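Local coordinates for protein putative ribose operon repressor (Burkholderia thailandensis, PDB 3EGC) that probably acts as a LacI-family DNA-binding transcriptional repressor with a two-lobed sugar-binding domain of the periplasmic-binding-protein type, at residues L13-S16 and F22-E25; N94-I99 and E264-T269; S107-G112 and G136-R141; A130-A135 and E142-F147. All blocks are in the same frame, centred on the assembly; numbering follows the deposited sequence.

Contact 1. Residues L13-S16 and F22-E25; sequences LIVS and FFAE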
loop_
_atom_site.group_PDB
_atom_site.type_symbol
_atom_site.label_atom_id
_atom_site.label_comp_id
_atom_site.label_asym_id
_atom_site.label_seq_id
_atom_site.Cartn_x
_atom_site.Cartn_y
_atom_site.Cartn_z
ATOM N N LEU A 13 11.847 3.018 12.577
ATOM C CA LEU A 13 10.840 2.079 12.093
ATOM C C LEU A 13 11.443 1.293 10.945
ATOM O O LEU A 13 11.933 1.870 9.964
ATOM C CB LEU A 13 9.568 2.760 11.630
ATOM C CG LEU A 13 8.551 1.895 10.881
ATOM C CD1 LEU A 13 8.015 0.711 11.739
ATOM C CD2 LEU A 13 7.360 2.709 10.332
ATOM N N ILE A 14 11.535 0.003 11.136
ATOM C CA ILE A 14 12.166 -0.845 10.152
ATOM C C ILE A 14 11.123 -1.828 9.723
ATOM O O ILE A 14 10.589 -2.523 10.520
ATOM C CB ILE A 14 13.422 -1.582 10.717
ATOM C CG1 ILE A 14 14.505 -0.554 11.066
ATOM C CG2 ILE A 14 13.926 -2.672 9.700
ATOM C CD1 ILE A 14 15.789 -1.124 11.770
ATOM N N VAL A 15 10.830 -1.852 8.448
ATOM C CA VAL A 15 9.732 -2.604 7.945
ATOM C C VAL A 15 10.219 -3.587 6.877
ATOM O O VAL A 15 11.007 -3.218 6.014
ATOM C CB VAL A 15 8.689 -1.587 7.416
ATOM C CG1 VAL A 15 7.960 -2.067 6.195
ATOM C CG2 VAL A 15 7.739 -1.178 8.560
ATOM N N SER A 16 9.698 -4.814 6.882
ATOM C CA SER A 16 10.110 -5.808 5.925
ATOM C C SER A 16 9.611 -5.560 4.465
ATOM O O SER A 16 10.284 -6.006 3.472
ATOM C CB SER A 16 9.680 -7.163 6.399
ATOM O OG SER A 16 8.315 -7.146 6.835
ATOM N N PHE A 22 -0.181 -3.800 3.928
ATOM C CA PHE A 22 -0.220 -4.134 5.325
ATOM C C PHE A 22 0.720 -3.230 6.144
ATOM O O PHE A 22 0.309 -2.583 7.096
ATOM C CB PHE A 22 0.112 -5.618 5.529
ATOM C CG PHE A 22 0.182 -6.017 6.978
ATOM C CD1 PHE A 22 -0.938 -6.421 7.668
ATOM C CD2 PHE A 22 1.403 -5.975 7.662
ATOM C CE1 PHE A 22 -0.825 -6.774 9.047
ATOM C CE2 PHE A 22 1.518 -6.325 8.972
ATOM C CZ PHE A 22 0.416 -6.735 9.662
ATOM N N PHE A 23 1.996 -3.243 5.764
ATOM C CA PHE A 23 3.070 -2.504 6.402
ATOM C C PHE A 23 2.977 -0.963 6.275
ATOM O O PHE A 23 3.392 -0.257 7.145
ATOM C CB PHE A 23 4.456 -3.030 5.882
ATOM C CG PHE A 23 4.722 -4.457 6.248
ATOM C CD1 PHE A 23 4.902 -4.841 7.594
ATOM C CD2 PHE A 23 4.753 -5.436 5.263
ATOM C CE1 PHE A 23 5.075 -6.172 7.929
ATOM C CE2 PHE A 23 4.963 -6.787 5.589
ATOM C CZ PHE A 23 5.107 -7.168 6.935
ATOM N N ALA A 24 2.503 -0.475 5.147
ATOM C CA ALA A 24 2.173 0.919 4.967
ATOM C C ALA A 24 1.107 1.432 5.965
ATOM O O ALA A 24 1.184 2.572 6.461
ATOM C CB ALA A 24 1.665 1.192 3.474
ATOM N N GLU A 25 0.075 0.635 6.165
ATOM C CA GLU A 25 -0.955 0.997 7.161
ATOM C C GLU A 25 -0.429 0.868 8.630
ATOM O O GLU A 25 -0.828 1.635 9.481
ATOM C CB GLU A 25 -2.202 0.140 6.981
ATOM C CG GLU A 25 -3.002 0.354 5.679
ATOM C CD GLU A 25 -4.182 -0.646 5.580
ATOM O OE1 GLU A 25 -4.417 -1.488 6.491
ATOM O OE2 GLU A 25 -4.950 -0.586 4.627
#
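Val15 and Ser16, where strand 10-15 runs out into a loop, pack against Phe23 in the first turn of helix 21-36, a buried strand-to-helix contact within a beta-alpha-beta unit. It contains no hydrogen bond between the segments, and the nearest backbones, at Val15 and Phe23, keep their CA atoms 6.8 Å apart. Val15 uses one branch: its CG1 lies 3.6 Å from Phe23 CB and 4.0 Å from Phe23 CG, coming obliquely at the root of the ring, the two side chains running antiparallel past one another. The outer half of the ring belongs to Ser16. With its OG placed between the backbone N and the carbonyl carbon (chi1 47°), the hydroxyl stands over one face, 3.2 Å from Phe23 CZ. Its distances to Phe23 CE1 and CE2 are equal at 3.6 Å, so it sits over the far end of the ring and not its centre. From the opposite face the edge of Phe22 closes in, its CD2 3.6 Å above the middle of the Phe23 ring, so that the ring is held between a hydroxyl and an aromatic edge. Strand 10-15 is flanked in the first lobe's parallel sheet by strands 40-45 and 67-70; helix 21-36 also reaches the second subunit, where Ala24 packs on Ala24 of that neighbouring chain.

Contact 2. Residues N94-I99 and E264-T269; sequences NRELRI and EMRLQT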
loop_
_atom_site.group_PDB
_atom_site.type_symbol
_atom_site.label_atom_id
_atom_site.label_comp_id
_atom_site.label_asym_id
_atom_site.label_seq_id
_atom_site.Cartn_x
_atom_site.Cartn_y
_atom_site.Cartn_z
ATOM N N ASN A 94 3.771 -7.780 13.962
ATOM C CA ASN A 94 3.361 -8.747 12.963
ATOM C C ASN A 94 3.945 -10.135 13.268
ATOM O O ASN A 94 3.192 -11.146 13.352
ATOM C CB ASN A 94 3.665 -8.236 11.550
ATOM C CG ASN A 94 3.465 -9.297 10.454
ATOM O OD1 ASN A 94 4.375 -9.544 9.642
ATOM N ND2 ASN A 94 2.321 -9.925 10.432
ATOM N N ARG A 95 5.268 -10.171 13.451
ATOM C CA ARG A 95 5.985 -11.402 13.790
ATOM C C ARG A 95 6.783 -11.134 15.065
ATOM O O ARG A 95 7.411 -10.091 15.163
ATOM C CB ARG A 95 6.962 -11.849 12.667
ATOM C CG ARG A 95 6.291 -12.528 11.491
ATOM C CD ARG A 95 6.384 -11.749 10.223
ATOM N NE ARG A 95 7.680 -11.897 9.563
ATOM C CZ ARG A 95 7.906 -11.770 8.257
ATOM N NH1 ARG A 95 6.931 -11.520 7.394
ATOM N NH2 ARG A 95 9.146 -11.898 7.817
ATOM N N GLU A 96 6.775 -12.077 16.002
ATOM C CA GLU A 96 7.477 -11.898 17.265
ATOM C C GLU A 96 8.982 -12.134 17.082
ATOM O O GLU A 96 9.426 -12.763 16.106
ATOM C CB GLU A 96 6.906 -12.840 18.334
ATOM C CG GLU A 96 7.250 -14.248 18.017
ATOM C CD GLU A 96 6.548 -15.259 18.906
ATOM O OE1 GLU A 96 6.827 -16.334 19.045
ATOM O OE2 GLU A 96 5.663 -15.132 19.582
ATOM N N LEU A 97 9.772 -11.641 18.030
ATOM C CA LEU A 97 11.214 -11.818 17.998
ATOM C C LEU A 97 11.661 -13.002 18.848
ATOM O O LEU A 97 12.543 -13.769 18.430
ATOM C CB LEU A 97 11.902 -10.569 18.502
ATOM C CG LEU A 97 12.520 -9.587 17.515
ATOM C CD1 LEU A 97 12.185 -9.975 16.090
ATOM C CD2 LEU A 97 12.117 -8.135 17.860
ATOM N N ARG A 98 11.058 -13.167 20.023
ATOM C CA ARG A 98 11.495 -14.225 20.941
ATOM C C ARG A 98 12.861 -13.861 21.448
ATOM O O ARG A 98 13.770 -14.662 21.436
ATOM C CB ARG A 98 11.556 -15.574 20.234
ATOM C CG ARG A 98 10.179 -16.205 20.085
ATOM C CD ARG A 98 10.122 -17.168 18.962
ATOM N NE ARG A 98 11.172 -18.180 19.021
ATOM C CZ ARG A 98 11.658 -18.779 17.946
ATOM N NH1 ARG A 98 12.629 -19.684 18.067
ATOM N NH2 ARG A 98 11.142 -18.504 16.756
ATOM N N ILE A 99 12.998 -12.620 21.873
ATOM C CA ILE A 99 14.186 -12.175 22.539
ATOM C C ILE A 99 13.692 -11.536 23.787
ATOM O O ILE A 99 12.844 -10.653 23.725
ATOM C CB ILE A 99 14.873 -11.077 21.729
ATOM C CG1 ILE A 99 15.205 -11.559 20.308
ATOM C CG2 ILE A 99 16.093 -10.551 22.464
ATOM C CD1 ILE A 99 16.595 -12.107 20.153
ATOM N N GLU A 264 3.722 -8.906 25.136
ATOM C CA GLU A 264 3.104 -9.434 23.944
ATOM C C GLU A 264 1.650 -9.035 23.904
ATOM O O GLU A 264 0.870 -9.378 24.753
ATOM C CB GLU A 264 3.247 -10.968 23.819
ATOM C CG GLU A 264 2.392 -11.559 22.661
ATOM C CD GLU A 264 2.597 -13.065 22.392
ATOM O OE1 GLU A 264 3.721 -13.579 22.675
ATOM O OE2 GLU A 264 1.633 -13.733 21.913
ATOM N N MET A 265 1.287 -8.271 22.891
ATOM C CA MET A 265 -0.095 -7.881 22.717
ATOM C C MET A 265 -0.683 -8.628 21.546
ATOM O O MET A 265 -0.135 -8.634 20.456
ATOM C CB MET A 265 -0.236 -6.395 22.443
ATOM C CG MET A 265 -0.597 -5.520 23.655
ATOM S SD MET A 265 -0.534 -3.728 23.333
ATOM C CE MET A 265 -2.312 -3.493 23.070
ATOM N N ARG A 266 -1.824 -9.258 21.779
ATOM C CA ARG A 266 -2.568 -9.840 20.695
ATOM C C ARG A 266 -3.792 -8.980 20.398
ATOM O O ARG A 266 -4.653 -8.802 21.259
ATOM C CB ARG A 266 -3.002 -11.248 21.074
ATOM C CG ARG A 266 -1.840 -12.206 21.167
ATOM C CD ARG A 266 -1.478 -12.749 19.795
ATOM N NE ARG A 266 -0.330 -13.625 19.840
ATOM C CZ ARG A 266 0.142 -14.316 18.795
ATOM N NH1 ARG A 266 -0.470 -14.232 17.580
ATOM N NH2 ARG A 266 1.219 -15.089 18.951
ATOM N N LEU A 267 -3.894 -8.496 19.171
ATOM C CA LEU A 267 -5.005 -7.611 18.794
ATOM C C LEU A 267 -6.174 -8.302 18.026
ATOM O O LEU A 267 -5.977 -9.137 17.168
ATOM C CB LEU A 267 -4.482 -6.469 17.958
ATOM C CG LEU A 267 -4.215 -5.135 18.643
ATOM C CD1 LEU A 267 -3.894 -5.216 20.183
ATOM C CD2 LEU A 267 -3.240 -4.206 17.861
ATOM N N GLN A 268 -7.391 -7.924 18.357
ATOM C CA GLN A 268 -8.571 -8.473 17.744
ATOM C C GLN A 268 -8.659 -8.213 16.220
ATOM O O GLN A 268 -8.447 -7.082 15.714
ATOM C CB GLN A 268 -9.804 -7.904 18.478
ATOM C CG GLN A 268 -11.150 -7.748 17.680
ATOM C CD GLN A 268 -12.203 -6.897 18.479
ATOM O OE1 GLN A 268 -12.213 -5.667 18.460
ATOM N NE2 GLN A 268 -13.051 -7.566 19.201
ATOM N N THR A 269 -8.953 -9.271 15.505
ATOM C CA THR A 269 -9.234 -9.250 14.117
ATOM C C THR A 269 -10.760 -9.438 13.959
ATOM O O THR A 269 -11.469 -9.927 14.859
ATOM C CB THR A 269 -8.537 -10.437 13.414
ATOM O OG1 THR A 269 -9.090 -11.672 13.857
ATOM C CG2 THR A 269 -7.117 -10.443 13.742
#
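Glu264, at the start of strand 264-272, meets Glu96 of the loop after strand 90-93 through carboxylates alone. From CB, its CG leaves anti to the backbone N (chi1 171°) and the chain continues extended, bringing CD out toward the loop, where the oxygens divide their roles. OE1 faces the loop and lies 4.0 Å from Glu96 OE2, a close approach of like charges, with the carboxylate planes turned 63° apart. OE2 turns to its own strand: Arg266 NE donates to Glu264 OE2 at 2.9 Å, on the anti side, 27° out of the carboxylate plane, with the oxygen close to the guanidinium plane. A weak second bond joins Arg266 NH2 to that OE2 at 3.3 Å. Arg266 probably eases the repulsion between the acids, since its NH2 is also 4.5 Å from Glu96 OE2, too far for a salt bridge. That nitrogen has its main partner elsewhere, in a salt bridge with Glu142 of helix 138-153, while Arg266 NH1 is bonded to Ser107 O. At the surface, the loop comes up beside strand 264-272, whose pairing strand 103-107 puts Leu106 on Glu264 and Arg266, while Met138 touches Glu96 and Arg266.

Contact 3. Residues S107-G112 and G136-R141; sequences SENVRG and GLMTSR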
loop_
_atom_site.group_PDB
_atom_site.type_symbol
_atom_site.label_atom_id
_atom_site.label_comp_id
_atom_site.label_asym_id
_atom_site.label_seq_id
_atom_site.Cartn_x
_atom_site.Cartn_y
_atom_site.Cartn_z
ATOM N N SER A 107 -1.348 -9.997 15.685
ATOM C CA SER A 107 -2.793 -10.266 15.524
ATOM C C SER A 107 -3.190 -11.582 16.162
ATOM O O SER A 107 -2.321 -12.429 16.432
ATOM C CB SER A 107 -3.203 -10.315 14.047
ATOM O OG SER A 107 -3.035 -9.042 13.449
ATOM N N GLU A 108 -4.494 -11.763 16.370
ATOM C CA GLU A 108 -5.010 -13.087 16.776
ATOM C C GLU A 108 -5.142 -14.082 15.596
ATOM O O GLU A 108 -6.259 -14.461 15.159
ATOM C CB GLU A 108 -6.294 -12.982 17.624
ATOM C CG GLU A 108 -7.504 -12.397 16.869
ATOM C CD GLU A 108 -8.640 -11.944 17.793
ATOM O OE1 GLU A 108 -8.519 -12.099 19.038
ATOM O OE2 GLU A 108 -9.651 -11.442 17.260
ATOM N N ASN A 109 -4.001 -14.515 15.084
ATOM C CA ASN A 109 -3.990 -15.338 13.856
ATOM C C ASN A 109 -4.723 -16.685 13.908
ATOM O O ASN A 109 -5.559 -16.961 13.041
ATOM C CB ASN A 109 -2.581 -15.551 13.361
ATOM C CG ASN A 109 -1.836 -14.227 13.095
ATOM O OD1 ASN A 109 -2.269 -13.421 12.276
ATOM N ND2 ASN A 109 -0.683 -14.058 13.730
ATOM N N VAL A 110 -4.417 -17.521 14.897
ATOM C CA VAL A 110 -5.178 -18.759 15.105
ATOM C C VAL A 110 -6.711 -18.495 15.073
ATOM O O VAL A 110 -7.436 -19.012 14.234
ATOM C CB VAL A 110 -4.814 -19.451 16.490
ATOM C CG1 VAL A 110 -5.386 -20.872 16.551
ATOM C CG2 VAL A 110 -3.358 -19.502 16.732
ATOM N N ARG A 111 -7.202 -17.681 16.006
ATOM C CA ARG A 111 -8.640 -17.395 16.063
ATOM C C ARG A 111 -9.303 -16.958 14.707
ATOM O O ARG A 111 -10.362 -17.470 14.308
ATOM C CB ARG A 111 -8.933 -16.353 17.099
ATOM C CG ARG A 111 -10.363 -16.313 17.509
ATOM C CD ARG A 111 -10.585 -15.117 18.468
ATOM N NE ARG A 111 -10.025 -15.384 19.792
ATOM C CZ ARG A 111 -10.004 -14.511 20.787
ATOM N NH1 ARG A 111 -9.465 -14.857 21.951
ATOM N NH2 ARG A 111 -10.484 -13.286 20.605
ATOM N N GLY A 112 -8.671 -15.988 14.043
ATOM C CA GLY A 112 -9.218 -15.446 12.806
ATOM C C GLY A 112 -9.224 -16.530 11.746
ATOM O O GLY A 112 -10.181 -16.616 11.034
ATOM N N GLY A 136 8.281 -21.120 7.592
ATOM C CA GLY A 136 8.833 -20.844 8.908
ATOM C C GLY A 136 8.113 -19.835 9.809
ATOM O O GLY A 136 8.176 -19.936 11.079
ATOM N N LEU A 137 7.447 -18.874 9.189
ATOM C CA LEU A 137 7.010 -17.648 9.888
ATOM C C LEU A 137 5.967 -17.906 10.930
ATOM O O LEU A 137 5.185 -18.812 10.801
ATOM C CB LEU A 137 6.456 -16.594 8.895
ATOM C CG LEU A 137 7.424 -16.091 7.872
ATOM C CD1 LEU A 137 6.674 -15.360 6.779
ATOM C CD2 LEU A 137 8.478 -15.194 8.572
ATOM N N MET A 138 5.949 -17.074 11.946
ATOM C CA MET A 138 4.955 -17.140 12.996
ATOM C C MET A 138 3.533 -16.993 12.395
ATOM O O MET A 138 2.578 -17.692 12.784
ATOM C CB MET A 138 5.244 -16.037 14.033
ATOM C CG MET A 138 4.444 -16.140 15.338
ATOM S SD MET A 138 4.099 -14.539 16.213
ATOM C CE MET A 138 2.801 -14.013 15.122
ATOM N N THR A 139 3.394 -16.087 11.460
ATOM C CA THR A 139 2.095 -15.840 10.886
ATOM C C THR A 139 1.577 -17.054 10.103
ATOM O O THR A 139 0.482 -17.533 10.370
ATOM C CB THR A 139 2.116 -14.608 9.994
ATOM O OG1 THR A 139 3.184 -14.770 9.040
ATOM C CG2 THR A 139 2.324 -13.336 10.856
ATOM N N SER A 140 2.380 -17.585 9.187
ATOM C CA SER A 140 2.052 -18.827 8.487
ATOM C C SER A 140 1.748 -19.948 9.435
ATOM O O SER A 140 0.801 -20.693 9.202
ATOM C CB SER A 140 3.196 -19.314 7.625
ATOM O OG SER A 140 3.659 -18.297 6.834
ATOM N N ARG A 141 2.585 -20.096 10.477
ATOM C CA ARG A 141 2.428 -21.193 11.405
ATOM C C ARG A 141 1.048 -21.067 12.120
ATOM O O ARG A 141 0.287 -22.010 12.221
ATOM C CB ARG A 141 3.618 -21.188 12.394
ATOM C CG ARG A 141 4.335 -22.488 12.521
ATOM C CD ARG A 141 5.835 -22.445 12.265
ATOM N NE ARG A 141 6.541 -21.213 12.617
ATOM C CZ ARG A 141 6.587 -20.736 13.844
ATOM N NH1 ARG A 141 7.266 -19.629 14.109
ATOM N NH2 ARG A 141 5.927 -21.391 14.792
#
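Asn109 in the first turn of helix 109-122 packs its side-chain amide against Met138 and Thr139 in the first turn of helix 138-153. This is the tight part of the contact, and all three residues are buried. Met138 CE lies 3.8 Å from Asn109 ND2, the two side chains almost perpendicular. The methionine leaves with CG anti to its backbone N (chi1 -169°), then bends at chi3 (77°), which swings the methyl toward the asparagine. Thr139 adds a looser touch, its CG2 being 4.2 Å from Asn109 ND2. No hydrogen bond links the two segments; the amide is satisfied one turn further along helix 138-153, where Arg143 NH2 donates to Asn109 OD1 and Asn109 ND2 donates to Glu142 OE2. Both ends of the amide are thus gripped, which should fix its flip.

The solvent side is different in kind. Arg111 and Arg141 are exposed and hold to their own segments. Arg111 NH2 is 2.8 Å from Glu108 OE1, an ion pair in which no N-H points at the oxygen. Arg141 NE bonds to Gly136 O from 53° above the carbonyl plane; at 2.6 Å the bond is short, so its exact length carries little weight. Glu108 occupies the N-cap position and centres an inverse gamma turn, the bend by which the chain leaves strand 103-107 of one lobe for a helix of the other. The two helix starts therefore sit side by side at the lobe boundary, with strand 264-272 against Asn109 and Met138 through Arg266.

Contact 4. Residues A130-A135 and E142-F147; sequences AIVGSA and ERLKGF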
loop_
_atom_site.group_PDB
_atom_site.type_symbol
_atom_site.label_atom_id
_atom_site.label_comp_id
_atom_site.label_asym_id
_atom_site.label_seq_id
_atom_site.Cartn_x
_atom_site.Cartn_y
_atom_site.Cartn_z
ATOM N N ALA A 130 -5.183 -24.861 2.334
ATOM C CA ALA A 130 -4.614 -23.649 2.831
ATOM C C ALA A 130 -3.296 -23.320 2.077
ATOM O O ALA A 130 -2.450 -24.152 1.942
ATOM C CB ALA A 130 -4.336 -23.784 4.362
ATOM N N ILE A 131 -3.183 -22.107 1.580
ATOM C CA ILE A 131 -1.951 -21.626 0.981
ATOM C C ILE A 131 -1.464 -20.529 1.908
ATOM O O ILE A 131 -2.142 -19.531 2.114
ATOM C CB ILE A 131 -2.171 -21.031 -0.424
ATOM C CG1 ILE A 131 -3.184 -21.864 -1.229
ATOM C CG2 ILE A 131 -0.833 -20.832 -1.137
ATOM C CD1 ILE A 131 -2.646 -23.215 -1.617
ATOM N N VAL A 132 -0.316 -20.769 2.520
ATOM C CA VAL A 132 0.312 -19.821 3.376
ATOM C C VAL A 132 1.624 -19.359 2.773
ATOM O O VAL A 132 2.079 -19.891 1.760
ATOM C CB VAL A 132 0.547 -20.380 4.778
ATOM C CG1 VAL A 132 -0.783 -20.805 5.435
ATOM C CG2 VAL A 132 1.504 -21.537 4.721
ATOM N N GLY A 133 2.212 -18.359 3.418
ATOM C CA GLY A 133 3.488 -17.807 2.974
ATOM C C GLY A 133 4.620 -18.657 3.498
ATOM O O GLY A 133 4.405 -19.775 3.902
ATOM N N SER A 134 5.811 -18.113 3.516
ATOM C CA SER A 134 6.964 -18.872 3.949
ATOM C C SER A 134 6.686 -19.709 5.221
ATOM O O SER A 134 6.300 -19.180 6.265
ATOM C CB SER A 134 8.168 -17.937 4.139
ATOM O OG SER A 134 9.261 -18.615 4.750
ATOM N N ALA A 135 6.896 -21.017 5.089
ATOM C CA ALA A 135 6.583 -22.013 6.112
ATOM C C ALA A 135 7.134 -21.751 7.507
ATOM O O ALA A 135 6.578 -22.174 8.492
ATOM C CB ALA A 135 7.100 -23.372 5.639
ATOM N N GLU A 142 0.735 -19.883 12.601
ATOM C CA GLU A 142 -0.457 -19.709 13.392
ATOM C C GLU A 142 -1.732 -19.766 12.552
ATOM O O GLU A 142 -2.752 -20.261 12.994
ATOM C CB GLU A 142 -0.401 -18.415 14.188
ATOM C CG GLU A 142 0.499 -18.424 15.382
ATOM C CD GLU A 142 0.546 -17.038 16.024
ATOM O OE1 GLU A 142 1.225 -16.879 17.046
ATOM O OE2 GLU A 142 -0.097 -16.103 15.498
ATOM N N ARG A 143 -1.658 -19.271 11.332
ATOM C CA ARG A 143 -2.799 -19.299 10.424
ATOM C C ARG A 143 -3.089 -20.730 9.967
ATOM O O ARG A 143 -4.260 -21.131 9.869
ATOM C CB ARG A 143 -2.608 -18.351 9.263
ATOM C CG ARG A 143 -2.737 -16.884 9.722
ATOM C CD ARG A 143 -2.258 -15.818 8.705
ATOM N NE ARG A 143 -2.039 -14.602 9.467
ATOM C CZ ARG A 143 -1.563 -13.458 9.014
ATOM N NH1 ARG A 143 -1.226 -13.289 7.727
ATOM N NH2 ARG A 143 -1.415 -12.473 9.896
ATOM N N LEU A 144 -2.018 -21.517 9.807
ATOM C CA LEU A 144 -2.169 -22.952 9.512
ATOM C C LEU A 144 -2.790 -23.731 10.680
ATOM O O LEU A 144 -3.715 -24.535 10.494
ATOM C CB LEU A 144 -0.846 -23.566 9.110
ATOM C CG LEU A 144 -0.883 -24.712 8.121
ATOM C CD1 LEU A 144 -1.487 -24.242 6.788
ATOM C CD2 LEU A 144 0.543 -25.364 7.921
ATOM N N LYS A 145 -2.307 -23.456 11.887
ATOM C CA LYS A 145 -2.883 -24.013 13.119
ATOM C C LYS A 145 -4.410 -23.776 13.295
ATOM O O LYS A 145 -5.146 -24.683 13.735
ATOM C CB LYS A 145 -2.143 -23.453 14.328
ATOM C CG LYS A 145 -2.707 -23.834 15.659
ATOM C CD LYS A 145 -1.791 -23.369 16.804
ATOM C CE LYS A 145 -2.426 -23.728 18.159
ATOM N NZ LYS A 145 -1.670 -23.230 19.352
ATOM N N GLY A 146 -4.863 -22.562 12.950
ATOM C CA GLY A 146 -6.279 -22.218 13.017
ATOM C C GLY A 146 -7.088 -23.026 12.029
ATOM O O GLY A 146 -8.179 -23.511 12.334
ATOM N N PHE A 147 -6.509 -23.214 10.853
ATOM C CA PHE A 147 -7.091 -24.058 9.852
ATOM C C PHE A 147 -7.280 -25.493 10.366
ATOM O O PHE A 147 -8.383 -26.048 10.318
ATOM C CB PHE A 147 -6.273 -23.995 8.599
ATOM C CG PHE A 147 -6.539 -25.120 7.636
ATOM C CD1 PHE A 147 -7.661 -25.077 6.801
ATOM C CD2 PHE A 147 -5.669 -26.202 7.549
ATOM C CE1 PHE A 147 -7.907 -26.038 5.893
ATOM C CE2 PHE A 147 -5.922 -27.215 6.638
ATOM C CZ PHE A 147 -7.040 -27.120 5.784
#
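Ala130 CB stands almost squarely over the ring face of Phe147, 4.1 Å from the ring centroid and 8° off the normal, a CH-pi contact between a strand and the helix that follows it. Chi1 of 163° sends the ring off anti to the backbone N, and chi2 of 80° turns its face to Ala130 CB. One turn earlier in the helix, Leu144 sends CD1 to the end of the strand and the residue after it: CD1 is 3.8 Å from Ala130 CB and 3.8 Å from Val132 CG1, one methyl touching both. Val132 and Leu144 lie crosswise, meeting branch to branch. The alternation of strand 128-131 carries on one residue past its end: Ala130 and Val132 point at the helix, Ile131 away from it. Strand 128-131, helix 138-153 and strand 163-164 form a beta-alpha-beta unit of the second lobe, and this is the packing of its first strand on its helix. Ile163 of the returning strand touches Leu144 and Phe147, and Val117 of helix 109-122 packs on Phe147. Arg143, whose CB heads for the strand, leads its guanidinium away to a cation-pi contact with Phe221 and to hydrogen bonds with Asn109 OD1 and Ser193 O.

How the contacts relate
Contacts 1 and 4 are equivalent in plan, each packing the first strand of a beta-alpha-beta unit on its helix, but in opposite lobes, with centres about 21 Å apart. Both are buried and apolar in the main, though contact 1 sets a hydroxyl over its ring where contact 4 sets a methyl. Contact 3 is also buried yet centres on a polar amide; it shares helix 138-153 with contact 4, their centres about 7 Å apart. Contact 2 is the surface member, made of charged groups, and through Arg266 it is tied to both contact 3 and contact 4. Contact 1 reaches contact 2 by packing alone, Phe22 and Phe23 against Asn94.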